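Oxaloacetate acetyl hydrolase (Cryphonectria parasitica, PDB 3LYE) belongs to the phosphoenolpyruvate phosphomutase family, an enzyme group with a TIM-barrel type fold, and assembles from four copies of its chain. Local coordinates at residues I258-T261 and L262-R266. Numbering follows the deposited sequence.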
loop_
_atom_site.group_PDB
_atom_site.type_symbol
_atom_site.label_atom_id
_atom_site.label_comp_id
_atom_site.label_asym_id
_atom_site.label_seq_id
_atom_site.Cartn_x
_atom_site.Cartn_y
_atom_site.Cartn_z
ATOM N N ILE A 258 -15.049 17.636 14.909
ATOM C CA ILE A 258 -13.674 17.507 15.315
ATOM C C ILE A 258 -13.138 18.904 15.717
ATOM O O ILE A 258 -12.479 19.072 16.753
ATOM C CB ILE A 258 -12.838 16.915 14.174
ATOM C CG1 ILE A 258 -13.233 15.471 13.975
ATOM C CG2 ILE A 258 -11.351 17.108 14.436
ATOM C CD1 ILE A 258 -12.670 14.860 12.689
ATOM N N ARG A 259 -13.453 19.923 14.927
ATOM C CA ARG A 259 -12.980 21.268 15.223
ATOM C C ARG A 259 -13.516 21.818 16.536
ATOM O O ARG A 259 -12.776 22.329 17.368
ATOM C CB ARG A 259 -13.313 22.219 14.100
ATOM C CG ARG A 259 -12.580 23.525 14.182
ATOM C CD ARG A 259 -13.109 24.519 13.211
ATOM N NE ARG A 259 -12.112 25.559 12.965
ATOM C CZ ARG A 259 -11.835 26.561 13.805
ATOM N NH1 ARG A 259 -10.895 27.417 13.480
ATOM N NH2 ARG A 259 -12.475 26.711 14.960
ATOM N N GLU A 260 -14.821 21.702 16.721
ATOM C CA GLU A 260 -15.437 22.207 17.957
ATOM C C GLU A 260 -14.872 21.477 19.172
ATOM O O GLU A 260 -14.631 22.073 20.223
ATOM C CB GLU A 260 -16.962 22.018 17.909
ATOM C CG GLU A 260 -17.700 22.533 19.130
ATOM C CD GLU A 260 -19.163 22.839 18.847
ATOM O OE1 GLU A 260 -19.689 22.321 17.841
ATOM O OE2 GLU A 260 -19.765 23.612 19.642
ATOM N N THR A 261 -14.651 20.173 19.054
ATOM C CA THR A 261 -14.121 19.405 20.170
ATOM C C THR A 261 -12.698 19.801 20.499
ATOM O O THR A 261 -12.312 19.976 21.655
ATOM C CB THR A 261 -14.197 17.914 19.886
ATOM O OG1 THR A 261 -15.568 17.528 19.765
ATOM C CG2 THR A 261 -13.549 17.117 20.987
ATOM N N LEU A 262 -11.877 19.935 19.468
ATOM C CA LEU A 262 -10.474 20.303 19.676
ATOM C C LEU A 262 -10.335 21.728 20.223
ATOM O O LEU A 262 -9.408 22.015 20.975
ATOM C CB LEU A 262 -9.672 20.048 18.405
ATOM C CG LEU A 262 -9.497 18.585 18.027
ATOM C CD1 LEU A 262 -8.644 18.551 16.769
ATOM C CD2 LEU A 262 -8.863 17.839 19.200
ATOM N N VAL A 263 -11.244 22.622 19.857
ATOM C CA VAL A 263 -11.210 24.002 20.384
ATOM C C VAL A 263 -11.489 23.886 21.898
ATOM O O VAL A 263 -10.869 24.561 22.705
ATOM C CB VAL A 263 -12.244 24.912 19.685
ATOM C CG1 VAL A 263 -12.514 26.171 20.511
ATOM C CG2 VAL A 263 -11.745 25.288 18.317
ATOM N N ARG A 264 -12.446 23.048 22.282
ATOM C CA ARG A 264 -12.773 22.838 23.697
ATOM C C ARG A 264 -11.553 22.264 24.416
ATOM O O ARG A 264 -11.241 22.674 25.521
ATOM C CB ARG A 264 -13.968 21.891 23.846
ATOM C CG ARG A 264 -14.461 21.705 25.262
ATOM C CD ARG A 264 -15.553 20.661 25.302
ATOM N NE ARG A 264 -16.635 21.068 24.420
ATOM C CZ ARG A 264 -17.142 20.385 23.391
ATOM N NH1 ARG A 264 -16.773 19.152 23.058
ATOM N NH2 ARG A 264 -18.097 20.966 22.709
ATOM N N LEU A 265 -10.862 21.295 23.826
ATOM C CA LEU A 265 -9.693 20.743 24.482
ATOM C C LEU A 265 -8.613 21.809 24.630
ATOM O O LEU A 265 -8.006 21.966 25.689
ATOM C CB LEU A 265 -9.137 19.571 23.669
ATOM C CG LEU A 265 -7.824 18.978 24.175
ATOM C CD1 LEU A 265 -8.014 18.469 25.578
ATOM C CD2 LEU A 265 -7.409 17.902 23.224
ATOM N N ARG A 266 -8.407 22.588 23.591
ATOM C CA ARG A 266 -7.383 23.609 23.634
ATOM C C ARG A 266 -7.629 24.696 24.670
ATOM O O ARG A 266 -6.726 25.082 25.407
ATOM C CB ARG A 266 -7.288 24.298 22.249
ATOM C CG ARG A 266 -6.127 25.307 22.133
ATOM C CD ARG A 266 -6.139 26.072 20.819
ATOM N NE ARG A 266 -7.315 26.922 20.788
ATOM C CZ ARG A 266 -7.856 27.466 19.701
ATOM N NH1 ARG A 266 -7.317 27.274 18.490
ATOM N NH2 ARG A 266 -8.939 28.211 19.847
HETATM O O HOH W 1 -18.288 24.295 21.810
HETATM O O HOH W 2 -16.919 16.205 21.650
#
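Arg-264 reaches back over Glu-260 and Thr-261 within one alpha-helix, 251-268, which follows strand 243-247, projects from the TIM-barrel body and packs against a second subunit. Arg-264 CB sits 3.3 Å from Thr-261 O. CG stands anti to the backbone N (chi1 -175°), and the chain then bends at chi3 (-58°), folding the guanidinium back so that one face lies over Glu-260 O. Glu-260 O also accepts the bond from Arg-264 N at 3.2 Å, the longest of the five i to i+4 backbone bonds within 258-266. At the tip, NH2 packs against Glu-260 CG, while the carboxylate remains beyond salt-bridge range, Glu-260 OE2 to Arg-264 NH2 4.4 Å; a water held by OE2 spans the gap with a weak bond to NH2. NH1 donates to the carbonyl of Val-271, beyond the helix, and weakly to a second water in the guanidinium plane, which donates to Thr-261 OG1; that hydroxyl also bonds Ala-257 O. Elsewhere round the helix, Ile-258 CG2 and Leu-262 CD1 lie side by side 3.9 Å apart, with Leu-262 resting on Leu-44 of the second subunit. Arg-259 pairs through NH1 with Glu-43 of that subunit, and Arg-259 NH2 meets Val-263 CG2 obliquely at 3.7 Å.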